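Local coordinates for protein AceL NrdHF-1-1 Intein (Metagenome, PDB 6ZGQ) that is a linked, splice-inactive form of a naturally split class 3 intein, a domain that excises itself while joining its flanking sequences, at residues L8-K13 with E130-S135; K90-S95 with I113-V118; T15-D20 with E29-Q34; F35-K40 with G82-C87. All blocks are in the same frame, centred on the assembly; numbering follows the deposited sequence. Where two conformers were deposited one is given.

Contact 1 of 4, residues L8-K13 with E130-S135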
loop_
_atom_site.group_PDB
_atom_site.type_symbol
_atom_site.label_atom_id
_atom_site.label_comp_id
_atom_site.label_asym_id
_atom_site.label_seq_id
_atom_site.Cartn_x
_atom_site.Cartn_y
_atom_site.Cartn_z
ATOM N N LEU A 8 3.473 6.971 -1.715
ATOM C CA LEU A 8 2.608 6.404 -2.771
ATOM C C LEU A 8 2.278 7.492 -3.792
ATOM O O LEU A 8 2.072 8.639 -3.379
ATOM C CB LEU A 8 1.303 5.888 -2.153
ATOM C CG LEU A 8 1.471 4.838 -1.059
ATOM C CD1 LEU A 8 0.205 4.706 -0.230
ATOM C CD2 LEU A 8 1.848 3.500 -1.670
ATOM N N LEU A 9 2.196 7.124 -5.080
ATOM C CA LEU A 9 1.911 8.065 -6.182
ATOM C C LEU A 9 0.630 8.831 -5.879
ATOM O O LEU A 9 -0.329 8.226 -5.377
ATOM C CB LEU A 9 1.755 7.319 -7.513
ATOM C CG LEU A 9 1.556 8.208 -8.742
ATOM C CD1 LEU A 9 2.772 9.093 -8.948
ATOM C CD2 LEU A 9 1.289 7.371 -9.978
ATOM N N VAL A 10 0.615 10.137 -6.173
ATOM C CA VAL A 10 -0.585 10.980 -6.002
ATOM C C VAL A 10 -1.768 10.290 -6.694
ATOM O O VAL A 10 -1.574 9.627 -7.731
ATOM C CB VAL A 10 -0.378 12.427 -6.537
ATOM C CG1 VAL A 10 -0.086 12.450 -8.034
ATOM C CG2 VAL A 10 -1.572 13.316 -6.210
ATOM N N GLY A 11 -2.954 10.397 -6.085
ATOM C CA GLY A 11 -4.187 9.867 -6.653
ATOM C C GLY A 11 -4.444 8.420 -6.290
ATOM O O GLY A 11 -5.510 7.901 -6.613
ATOM N N THR A 12 -3.466 7.754 -5.663
ATOM C CA THR A 12 -3.716 6.481 -4.969
ATOM C C THR A 12 -4.859 6.714 -3.979
ATOM O O THR A 12 -4.774 7.647 -3.180
ATOM C CB THR A 12 -2.456 5.998 -4.226
ATOM O OG1 THR A 12 -1.454 5.672 -5.191
ATOM C CG2 THR A 12 -2.727 4.759 -3.367
ATOM N N LYS A 13 -5.921 5.898 -4.044
ATOM C CA LYS A 13 -7.050 6.011 -3.106
ATOM C C LYS A 13 -6.747 5.204 -1.842
ATOM O O LYS A 13 -6.190 4.117 -1.944
ATOM C CB LYS A 13 -8.362 5.551 -3.754
ATOM C CG LYS A 13 -8.926 6.574 -4.721
ATOM C CD LYS A 13 -10.179 6.076 -5.397
ATOM C CE LYS A 13 -10.583 7.026 -6.500
ATOM N NZ LYS A 13 -10.915 8.385 -5.992
ATOM N N GLU A 130 3.973 14.481 -7.352
ATOM C CA GLU A 130 3.821 14.370 -5.892
ATOM C C GLU A 130 3.562 12.914 -5.522
ATOM O O GLU A 130 2.844 12.220 -6.254
ATOM C CB GLU A 130 2.731 15.300 -5.314
ATOM C CG GLU A 130 1.706 15.840 -6.292
ATOM C CD GLU A 130 0.787 16.851 -5.643
ATOM O OE1 GLU A 130 0.025 16.465 -4.735
ATOM O OE2 GLU A 130 0.830 18.035 -6.041
ATOM N N PHE A 131 4.224 12.462 -4.448
ATOM C CA PHE A 131 3.928 11.204 -3.734
ATOM C C PHE A 131 3.511 11.573 -2.297
ATOM O O PHE A 131 4.031 12.550 -1.729
ATOM C CB PHE A 131 5.142 10.258 -3.668
ATOM C CG PHE A 131 5.646 9.760 -5.001
ATOM C CD1 PHE A 131 6.286 10.612 -5.882
ATOM C CD2 PHE A 131 5.533 8.419 -5.348
ATOM C CE1 PHE A 131 6.763 10.155 -7.098
ATOM C CE2 PHE A 131 6.020 7.959 -6.564
ATOM C CZ PHE A 131 6.636 8.828 -7.438
ATOM N N HIS A 132 2.587 10.796 -1.730
ATOM C CA HIS A 132 2.035 11.031 -0.399
ATOM C C HIS A 132 2.206 9.749 0.446
ATOM O O HIS A 132 2.298 8.646 -0.126
ATOM C CB HIS A 132 0.561 11.451 -0.517
ATOM C CG HIS A 132 0.357 12.732 -1.259
ATOM N ND1 HIS A 132 0.208 13.942 -0.619
ATOM C CD2 HIS A 132 0.271 12.993 -2.585
ATOM C CE1 HIS A 132 0.051 14.898 -1.518
ATOM N NE2 HIS A 132 0.088 14.349 -2.720
ATOM N N ALA A 133 2.296 9.924 1.770
ATOM C CA ALA A 133 2.460 8.832 2.750
ATOM C C ALA A 133 1.652 9.118 4.017
ATOM O O ALA A 133 1.445 10.283 4.344
ATOM C CB ALA A 133 3.930 8.654 3.110
ATOM N N LEU A 134 1.207 8.054 4.700
ATOM C CA LEU A 134 0.533 8.116 6.009
ATOM C C LEU A 134 1.281 7.246 7.024
ATOM O O LEU A 134 1.874 6.238 6.634
ATOM C CB LEU A 134 -0.899 7.579 5.897
ATOM C CG LEU A 134 -1.753 8.103 4.747
ATOM C CD1 LEU A 134 -3.105 7.399 4.742
ATOM C CD2 LEU A 134 -1.924 9.605 4.859
ATOM N N SER A 135 1.251 7.652 8.296
ATOM C CA SER A 135 1.620 6.800 9.432
ATOM C C SER A 135 0.333 6.408 10.164
ATOM O O SER A 135 -0.494 7.283 10.448
ATOM C CB SER A 135 2.585 7.533 10.363
ATOM O OG SER A 135 3.719 7.982 9.628
#
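L8 and L9 form an outer strand of a three-stranded antiparallel sheet by pairing with H132 and F131 of strand 128-135. L8 and H132 are a hydrogen-bonded pair: L8 N donates to H132 O at 2.6 Å, almost straight at 175°, and H132 N returns a bond of 2.8 Å to L8 O. L9 and F131 are the adjoining non-hydrogen-bonded pair; their side chains leave it in different directions, yet L9 CD1 lies over one face of the F131 ring, offset toward its rim and 4.2 Å from CZ. Inteins share the all-beta HINT fold, and here the N-terminal strand leaves its pairing at V10, whose N still reaches E130 O at 3.1 Å. A type II turn from L9 to T12 then redirects the chain; L9 O accepts from both N and OG1 of T12. On the flank of the pairing, V10 CG2 comes within 3.8 Å of E130 OE1 and also touches H132 NE2. The E130 chain, its CG almost eclipsing the backbone N (chi1 19°), runs extended so that OE1 meets H132 NE2 at 2.9 Å, in the imidazole plane and on the anti side of the carboxylate. With an alanine in place of E130, H132 NE2 would probably lose this acceptor, its ring a restraint on rotation, and V10 CG2 its packing against the glutamate.

Contact 2 of 4, residues K90-S95 with I113-V118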
loop_
_atom_site.group_PDB
_atom_site.type_symbol
_atom_site.label_atom_id
_atom_site.label_comp_id
_atom_site.label_asym_id
_atom_site.label_seq_id
_atom_site.Cartn_x
_atom_site.Cartn_y
_atom_site.Cartn_z
ATOM N N LYS A 90 12.242 -1.138 -3.727
ATOM C CA LYS A 90 13.447 -1.326 -4.551
ATOM C C LYS A 90 14.195 -2.633 -4.229
ATOM O O LYS A 90 14.963 -3.108 -5.076
ATOM C CB LYS A 90 14.399 -0.127 -4.406
ATOM C CG LYS A 90 15.037 0.019 -3.029
ATOM C CD LYS A 90 15.866 1.284 -2.922
ATOM C CE LYS A 90 16.753 1.269 -1.689
ATOM N NZ LYS A 90 17.114 2.646 -1.266
ATOM N N ASP A 91 13.971 -3.193 -3.030
ATOM C CA ASP A 91 14.651 -4.410 -2.552
ATOM C C ASP A 91 13.810 -5.678 -2.753
ATOM O O ASP A 91 14.372 -6.771 -2.680
ATOM C CB ASP A 91 15.040 -4.277 -1.067
ATOM C CG ASP A 91 16.077 -3.196 -0.834
ATOM O OD1 ASP A 91 17.003 -3.078 -1.662
ATOM O OD2 ASP A 91 15.954 -2.457 0.162
ATOM N N PHE A 92 12.501 -5.539 -3.015
ATOM C CA PHE A 92 11.578 -6.692 -3.046
ATOM C C PHE A 92 11.941 -7.648 -4.181
ATOM O O PHE A 92 12.027 -7.232 -5.343
ATOM C CB PHE A 92 10.102 -6.274 -3.163
ATOM C CG PHE A 92 9.145 -7.439 -3.082
ATOM C CD1 PHE A 92 8.769 -7.971 -1.854
ATOM C CD2 PHE A 92 8.651 -8.031 -4.234
ATOM C CE1 PHE A 92 7.908 -9.053 -1.779
ATOM C CE2 PHE A 92 7.794 -9.115 -4.164
ATOM C CZ PHE A 92 7.422 -9.629 -2.934
ATOM N N GLU A 93 12.162 -8.919 -3.821
ATOM C CA GLU A 93 12.407 -10.011 -4.774
ATOM C C GLU A 93 11.258 -11.015 -4.659
ATOM O O GLU A 93 11.093 -11.652 -3.618
ATOM C CB GLU A 93 13.765 -10.690 -4.517
ATOM C CG GLU A 93 14.971 -9.762 -4.680
ATOM C CD GLU A 93 15.260 -9.320 -6.118
ATOM O OE1 GLU A 93 14.357 -9.372 -6.985
ATOM O OE2 GLU A 93 16.408 -8.892 -6.383
ATOM N N PRO A 94 10.434 -11.144 -5.723
ATOM C CA PRO A 94 9.308 -12.074 -5.676
ATOM C C PRO A 94 9.773 -13.523 -5.504
ATOM O O PRO A 94 10.846 -13.888 -5.988
ATOM C CB PRO A 94 8.591 -11.865 -7.026
ATOM C CG PRO A 94 9.569 -11.169 -7.901
ATOM C CD PRO A 94 10.499 -10.410 -6.999
ATOM N N SER A 95 8.964 -14.303 -4.784
ATOM C CA SER A 95 9.168 -15.743 -4.574
ATOM C C SER A 95 7.797 -16.402 -4.356
ATOM O O SER A 95 6.834 -15.710 -3.979
ATOM C CB SER A 95 10.098 -15.999 -3.387
ATOM O OG SER A 95 9.636 -15.341 -2.224
ATOM N N ILE A 113 -2.061 -13.640 -2.806
ATOM C CA ILE A 113 -1.616 -13.972 -4.175
ATOM C C ILE A 113 -0.091 -14.095 -4.192
ATOM O O ILE A 113 0.584 -13.319 -3.509
ATOM C CB ILE A 113 -2.116 -12.940 -5.219
ATOM C CG1 ILE A 113 -1.699 -11.506 -4.851
ATOM C CG2 ILE A 113 -3.631 -13.037 -5.354
ATOM C CD1 ILE A 113 -1.451 -10.622 -6.050
ATOM N N LYS A 114 0.426 -15.082 -4.937
ATOM C CA LYS A 114 1.874 -15.302 -5.089
ATOM C C LYS A 114 2.507 -14.046 -5.694
ATOM O O LYS A 114 1.995 -13.537 -6.692
ATOM C CB LYS A 114 2.159 -16.533 -5.967
ATOM C CG LYS A 114 1.974 -17.863 -5.256
ATOM C CD LYS A 114 2.132 -19.044 -6.195
ATOM C CE LYS A 114 3.588 -19.307 -6.537
ATOM N NZ LYS A 114 3.699 -20.351 -7.594
ATOM N N SER A 115 3.575 -13.545 -5.058
ATOM C CA SER A 115 4.301 -12.351 -5.514
ATOM C C SER A 115 4.875 -12.566 -6.926
ATOM O O SER A 115 5.038 -11.591 -7.664
ATOM C CB SER A 115 5.408 -11.972 -4.529
ATOM O OG SER A 115 6.253 -13.069 -4.251
ATOM N N THR A 116 5.151 -13.828 -7.283
ATOM C CA THR A 116 5.667 -14.212 -8.607
ATOM C C THR A 116 4.603 -14.035 -9.708
ATOM O O THR A 116 4.930 -14.165 -10.886
ATOM C CB THR A 116 6.201 -15.664 -8.604
ATOM O OG1 THR A 116 5.206 -16.537 -8.059
ATOM C CG2 THR A 116 7.474 -15.778 -7.769
ATOM N N ASP A 117 3.355 -13.739 -9.319
ATOM C CA ASP A 117 2.255 -13.431 -10.264
ATOM C C ASP A 117 2.162 -11.912 -10.478
ATOM O O ASP A 117 1.258 -11.467 -11.175
ATOM C CB ASP A 117 0.882 -13.906 -9.741
ATOM C CG ASP A 117 0.679 -15.426 -9.796
ATOM O OD1 ASP A 117 1.510 -16.159 -10.367
ATOM O OD2 ASP A 117 -0.347 -15.881 -9.259
ATOM N N VAL A 118 3.073 -11.138 -9.870
ATOM C CA VAL A 118 3.040 -9.662 -9.860
ATOM C C VAL A 118 4.316 -9.141 -10.531
ATOM O O VAL A 118 5.417 -9.338 -10.003
ATOM C CB VAL A 118 2.929 -9.114 -8.411
ATOM C CG1 VAL A 118 2.938 -7.584 -8.367
ATOM C CG2 VAL A 118 1.671 -9.647 -7.735
#
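F92 turns the edge of its ring to S115, with CZ 3.5 Å from S115 CB and the CB lying close to the ring plane. CG of F92 is anti to the backbone N (chi1 -175°), which carries the ring out toward the start of the 3-10 segment 115-117. P94 comes at the same serine from another side: its CB rests 3.6 Å from S115 O, and its CA is a similar distance from OG. The hydroxyl itself is turned to the backbone of S95. S115 OG sits between its own backbone N and carbonyl carbon (chi1 53°), and from there it accepts a bond of 3.0 Å from S95 N at 157°. S95 O lies close by, but the hydroxyl's further hydrogen-bond partner is K98 O, so this small buried side chain fastens the end of the loop while its CB packs against the phenyl edge. T116 has two conformers, and its contact with the S95 backbone is doubtful. The S95 hydroxyl turns elsewhere and bonds to D97. The 3-10 segment follows strand 109-114, and the loop 90-95 leads into strand 98-104, the antiparallel neighbour of strand 109-114. From the loop, the F92 ring reaches across to F100 and K98 of strand 98-104, the latter in a cation-pi contact, meets Y78 edge-to-face, and touches I120 of strand 119-125.

Contact 3 of 4, residues T15-D20 with E29-Q34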
loop_
_atom_site.group_PDB
_atom_site.type_symbol
_atom_site.label_atom_id
_atom_site.label_comp_id
_atom_site.label_asym_id
_atom_site.label_seq_id
_atom_site.Cartn_x
_atom_site.Cartn_y
_atom_site.Cartn_z
ATOM N N THR A 15 -8.593 3.559 1.499
ATOM C CA THR A 15 -9.904 3.134 2.013
ATOM C C THR A 15 -10.092 3.707 3.413
ATOM O O THR A 15 -9.203 3.548 4.246
ATOM C CB THR A 15 -10.035 1.608 1.952
ATOM O OG1 THR A 15 -9.913 1.258 0.577
ATOM C CG2 THR A 15 -11.376 1.107 2.489
ATOM N N THR A 16 -11.209 4.422 3.606
ATOM C CA THR A 16 -11.609 5.064 4.872
ATOM C C THR A 16 -12.987 4.505 5.258
ATOM O O THR A 16 -13.550 3.734 4.466
ATOM C CB THR A 16 -11.640 6.613 4.753
ATOM O OG1 THR A 16 -12.857 7.048 4.136
ATOM C CG2 THR A 16 -10.464 7.138 3.945
ATOM N N LYS A 17 -13.499 4.868 6.445
ATOM C CA LYS A 17 -14.830 4.432 6.917
ATOM C C LYS A 17 -15.945 4.941 5.987
ATOM O O LYS A 17 -16.974 4.279 5.869
ATOM C CB LYS A 17 -15.111 4.881 8.368
ATOM C CG LYS A 17 -16.249 4.100 9.043
ATOM C CD LYS A 17 -16.679 4.662 10.393
ATOM C CE LYS A 17 -18.024 4.083 10.816
ATOM N NZ LYS A 17 -18.433 4.492 12.187
ATOM N N ALA A 18 -15.736 6.093 5.338
ATOM C CA ALA A 18 -16.748 6.727 4.476
ATOM C C ALA A 18 -16.684 6.232 3.026
ATOM O O ALA A 18 -17.719 6.177 2.359
ATOM C CB ALA A 18 -16.606 8.239 4.532
ATOM N N GLY A 19 -15.492 5.864 2.546
ATOM C CA GLY A 19 -15.310 5.470 1.136
ATOM C C GLY A 19 -13.848 5.341 0.756
ATOM O O GLY A 19 -13.029 5.017 1.631
ATOM N N ASP A 20 -13.534 5.608 -0.522
ATOM C CA ASP A 20 -12.164 5.536 -1.069
ATOM C C ASP A 20 -11.682 6.951 -1.422
ATOM O O ASP A 20 -12.123 7.510 -2.428
ATOM C CB ASP A 20 -12.104 4.639 -2.314
ATOM C CG ASP A 20 -12.393 3.184 -2.010
ATOM O OD1 ASP A 20 -12.070 2.719 -0.896
ATOM O OD2 ASP A 20 -12.948 2.512 -2.899
ATOM N N GLU A 29 -7.681 13.788 10.636
ATOM C CA GLU A 29 -9.072 13.590 11.100
ATOM C C GLU A 29 -9.819 12.487 10.330
ATOM O O GLU A 29 -10.938 12.133 10.716
ATOM C CB GLU A 29 -9.852 14.902 11.000
ATOM C CG GLU A 29 -9.315 15.995 11.906
ATOM C CD GLU A 29 -10.394 16.955 12.346
ATOM O OE1 GLU A 29 -11.058 17.544 11.467
ATOM O OE2 GLU A 29 -10.578 17.121 13.572
ATOM N N ASP A 30 -9.212 11.953 9.262
ATOM C CA ASP A 30 -9.809 10.845 8.486
ATOM C C ASP A 30 -9.671 9.533 9.269
ATOM O O ASP A 30 -8.745 9.393 10.070
ATOM C CB ASP A 30 -9.173 10.710 7.093
ATOM C CG ASP A 30 -9.688 11.741 6.114
ATOM O OD1 ASP A 30 -10.914 11.840 5.957
ATOM O OD2 ASP A 30 -8.861 12.464 5.523
ATOM N N GLU A 31 -10.598 8.606 9.027
ATOM C CA GLU A 31 -10.625 7.275 9.649
ATOM C C GLU A 31 -10.215 6.238 8.597
ATOM O O GLU A 31 -11.071 5.771 7.829
ATOM C CB GLU A 31 -12.029 6.985 10.194
ATOM C CG GLU A 31 -12.497 8.023 11.197
ATOM C CD GLU A 31 -13.894 7.741 11.703
ATOM O OE1 GLU A 31 -14.868 8.128 11.021
ATOM O OE2 GLU A 31 -14.012 7.133 12.783
ATOM N N VAL A 32 -8.931 5.873 8.604
ATOM C CA VAL A 32 -8.301 5.046 7.562
ATOM C C VAL A 32 -8.370 3.579 7.975
ATOM O O VAL A 32 -8.118 3.272 9.148
ATOM C CB VAL A 32 -6.819 5.470 7.355
ATOM C CG1 VAL A 32 -6.083 4.531 6.407
ATOM C CG2 VAL A 32 -6.740 6.905 6.848
ATOM N N LEU A 33 -8.708 2.698 7.026
ATOM C CA LEU A 33 -8.690 1.241 7.263
ATOM C C LEU A 33 -7.233 0.792 7.349
ATOM O O LEU A 33 -6.535 0.766 6.319
ATOM C CB LEU A 33 -9.422 0.490 6.142
ATOM C CG LEU A 33 -9.585 -1.021 6.355
ATOM C CD1 LEU A 33 -10.336 -1.311 7.646
ATOM C CD2 LEU A 33 -10.286 -1.671 5.173
ATOM N N GLN A 34 -6.774 0.502 8.572
ATOM C CA GLN A 34 -5.421 -0.007 8.820
ATOM C C GLN A 34 -5.492 -1.525 8.946
ATOM O O GLN A 34 -6.581 -2.071 9.158
ATOM C CB GLN A 34 -4.782 0.649 10.058
ATOM C CG GLN A 34 -5.342 0.211 11.402
ATOM C CD GLN A 34 -4.343 0.409 12.518
ATOM O OE1 GLN A 34 -3.582 1.375 12.519
ATOM N NE2 GLN A 34 -4.323 -0.515 13.467
#
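T15 and K17 grip the chain at L33 and E31 through two backbone bonds, one before and one after the bridged pair T16 and V32. L33 N donates to T15 O at 2.9 Å, nearly straight at 169°. K17 N reaches E31 O at the same length, 2.9 Å, arriving almost in line with the C=O (168°). That carbonyl oxygen also faces T16, whose CA lies 3.1 Å away in a CA-H...O contact. Side chains follow the backbone in pairs. T15 and L33 run side by side, T15 CG2 touching L33 CD2 at 4.0 Å. K17 and E31 likewise point the same way, with K17 CB 4.2 Å from E31 CB. Their charged ends do not meet, since K17 NZ stays 5.2 Å from E31 OE2, so any attraction is probably modest on this exposed edge.

The segment 15-20 is the connection of a beta hairpin between strands 13-15 and 20-22, and within the HINT fold expected of an intein the T16-V32 bridge here ties the turn to strand 32-35. The turn is braced from within. T16 N donates to G19 O, and T16 OG1, set between its backbone N and carbonyl carbon (chi1 81°), accepts from A18 N at 3.3 Å, forming an ST turn. T15 OG1 donates to D20 OD1, coming from above the carboxylate plane, and D20 OD2 is held in turn by a salt bridge to R150. Further out, V142 of strand 140-144 bonds through its backbone to both T15 and L33, while L33 packs on F42 and Y44 of strand 42-45.

Contact 4 of 4, residues F35-K40 with G82-C87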
loop_
_atom_site.group_PDB
_atom_site.type_symbol
_atom_site.label_atom_id
_atom_site.label_comp_id
_atom_site.label_asym_id
_atom_site.label_seq_id
_atom_site.Cartn_x
_atom_site.Cartn_y
_atom_site.Cartn_z
ATOM N N PHE A 35 -4.335 -2.169 8.766
ATOM C CA PHE A 35 -4.116 -3.609 8.958
ATOM C C PHE A 35 -2.952 -3.743 9.950
ATOM O O PHE A 35 -1.847 -3.250 9.680
ATOM C CB PHE A 35 -3.797 -4.261 7.606
ATOM C CG PHE A 35 -3.556 -5.751 7.656
ATOM C CD1 PHE A 35 -4.605 -6.638 7.838
ATOM C CD2 PHE A 35 -2.278 -6.264 7.471
ATOM C CE1 PHE A 35 -4.385 -8.006 7.854
ATOM C CE2 PHE A 35 -2.050 -7.629 7.490
ATOM C CZ PHE A 35 -3.103 -8.502 7.687
ATOM N N ASP A 36 -3.215 -4.362 11.104
ATOM C CA ASP A 36 -2.196 -4.522 12.154
ATOM C C ASP A 36 -1.294 -5.700 11.765
ATOM O O ASP A 36 -1.792 -6.819 11.600
ATOM C CB ASP A 36 -2.846 -4.731 13.524
ATOM C CG ASP A 36 -1.828 -4.792 14.636
ATOM O OD1 ASP A 36 -1.197 -5.858 14.790
ATOM O OD2 ASP A 36 -1.638 -3.768 15.321
ATOM N N MET A 37 0.006 -5.431 11.583
ATOM C CA MET A 37 0.975 -6.429 11.100
ATOM C C MET A 37 1.189 -7.551 12.121
ATOM O O MET A 37 1.490 -8.681 11.723
ATOM C CB MET A 37 2.320 -5.773 10.770
ATOM C CG MET A 37 2.302 -4.923 9.513
ATOM S SD MET A 37 3.867 -4.062 9.301
ATOM C CE MET A 37 4.915 -5.402 8.737
ATOM N N ASN A 38 1.034 -7.233 13.414
ATOM C CA ASN A 38 1.244 -8.193 14.514
ATOM C C ASN A 38 0.033 -9.122 14.708
ATOM O O ASN A 38 0.228 -10.315 14.979
ATOM C CB ASN A 38 1.579 -7.472 15.833
ATOM C CG ASN A 38 2.871 -6.672 15.759
ATOM O OD1 ASN A 38 3.819 -7.061 15.076
ATOM N ND2 ASN A 38 2.916 -5.552 16.472
ATOM N N THR A 39 -1.186 -8.581 14.552
ATOM C CA THR A 39 -2.440 -9.293 14.870
ATOM C C THR A 39 -3.231 -9.732 13.621
ATOM O O THR A 39 -4.079 -10.617 13.739
ATOM C CB THR A 39 -3.362 -8.435 15.772
ATOM O OG1 THR A 39 -3.843 -7.311 15.033
ATOM C CG2 THR A 39 -2.636 -7.944 17.027
ATOM N N LYS A 40 -2.946 -9.123 12.458
ATOM C CA LYS A 40 -3.657 -9.359 11.176
ATOM C C LYS A 40 -5.115 -8.892 11.228
ATOM O O LYS A 40 -5.918 -9.327 10.394
ATOM C CB LYS A 40 -3.629 -10.839 10.753
ATOM C CG LYS A 40 -2.271 -11.389 10.343
ATOM C CD LYS A 40 -2.376 -12.875 10.029
ATOM C CE LYS A 40 -1.141 -13.414 9.326
ATOM N NZ LYS A 40 -1.302 -14.857 9.005
ATOM N N GLY A 82 3.424 -17.817 8.344
ATOM C CA GLY A 82 2.240 -17.274 9.023
ATOM C C GLY A 82 2.389 -15.823 9.459
ATOM O O GLY A 82 1.471 -15.292 10.094
ATOM N N GLU A 83 3.515 -15.190 9.097
ATOM C CA GLU A 83 3.932 -13.868 9.614
ATOM C C GLU A 83 3.755 -12.790 8.539
ATOM O O GLU A 83 3.906 -13.101 7.359
ATOM C CB GLU A 83 5.402 -13.922 10.060
ATOM C CG GLU A 83 5.653 -14.884 11.217
ATOM C CD GLU A 83 6.873 -14.529 12.051
ATOM O OE1 GLU A 83 7.700 -15.430 12.307
ATOM O OE2 GLU A 83 7.006 -13.357 12.463
ATOM N N ILE A 84 3.417 -11.561 8.957
ATOM C CA ILE A 84 3.357 -10.376 8.078
ATOM C C ILE A 84 4.723 -9.677 8.135
ATOM O O ILE A 84 5.173 -9.299 9.233
ATOM C CB ILE A 84 2.234 -9.393 8.501
ATOM C CG1 ILE A 84 0.859 -10.084 8.514
ATOM C CG2 ILE A 84 2.211 -8.170 7.595
ATOM C CD1 ILE A 84 0.374 -10.588 7.165
ATOM N N LYS A 85 5.349 -9.533 6.955
ATOM C CA LYS A 85 6.718 -9.017 6.760
ATOM C C LYS A 85 6.662 -7.729 5.935
ATOM O O LYS A 85 5.663 -7.494 5.236
ATOM C CB LYS A 85 7.582 -10.043 5.994
ATOM C CG LYS A 85 7.590 -11.466 6.551
ATOM C CD LYS A 85 8.619 -11.679 7.652
ATOM C CE LYS A 85 8.820 -13.157 7.950
ATOM N NZ LYS A 85 9.818 -13.796 7.051
ATOM N N GLU A 86 7.736 -6.934 6.011
ATOM C CA GLU A 86 7.920 -5.722 5.202
ATOM C C GLU A 86 9.254 -5.805 4.449
ATOM O O GLU A 86 10.165 -6.529 4.878
ATOM C CB GLU A 86 7.901 -4.461 6.082
ATOM C CG GLU A 86 8.868 -4.534 7.254
ATOM C CD GLU A 86 8.916 -3.254 8.052
ATOM O OE1 GLU A 86 9.452 -2.250 7.539
ATOM O OE2 GLU A 86 8.410 -3.255 9.193
ATOM N N CYS A 87 9.332 -5.072 3.331
ATOM C CA CYS A 87 10.536 -4.924 2.487
ATOM C C CYS A 87 10.387 -3.639 1.663
ATOM O O CYS A 87 9.278 -3.363 1.186
ATOM C CB CYS A 87 10.687 -6.124 1.544
ATOM S SG CYS A 87 12.211 -6.150 0.570
HETATM O O HOH W 1 2.969 -11.333 11.683
#
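I84 drives its side chain into the loop 35-40, where F35, M37 and K40 close round it. I84 CD1 meets F35 at the ring edge, 3.8 Å from CE2 and near the ring plane, the two side chains coming from opposite directions. On the other branch, I84 CG2 is covered by M37, whose CG lies 3.8 Å away; the methionine bends at chi3 (75°), curling CE back over the strand toward I84 O and E86 CB. K40 completes the grip with CG against I84 CG1 at 3.9 Å. I77 and I101 of neighbouring strands add to this apolar cluster.

Toward solvent the contact is polar and looser. A water spans the gap, donating to M37 O at 3.0 Å and accepting from I84 N at 2.8 Å. Farther along, the extended K40 chain reaches G82, and NZ donates to G82 O at 3.0 Å from well above the carbonyl plane, 48° out of it. The same amine forms a salt bridge with E79. A leucine in place of K40 would probably leave G82 O without this donor and E79 without this salt bridge. E86, at the far end, turns to R75 in a salt bridge.

The loop is kept compact by an Asx motif, D36 OD1 accepting from T39 N at 2.7 Å through its anti lone pair, and by K40 N bonding to D36 O. It is the turn of the beta hairpin 32-35/42-45, packed here on strand 83-88 of the hairpin 75-80/83-88, joining two beta hairpins within the all-beta HINT fold expected of an intein.

Overall arrangement
Starting at the N terminus, strand 8-9 enters contact 1, which is closed only by 130-135 late in the chain, so the other three contacts all form within its span. Contact 3 comes first, closing a short excursion from the hairpin turn 15-20 to strand 32-35. Contact 4 opens directly where it ends and closes at 82-87, and contact 2 follows between 90-95 and 113-118; these three run in series without crossing. Contact 1 touches contact 3 where K13 CD packs on D20 O. Contacts 2 and 4 meet at F92 and C87 and reach the same sheet, and both lie across the chain's centre from contact 1, their centres about 21 Å from its centre.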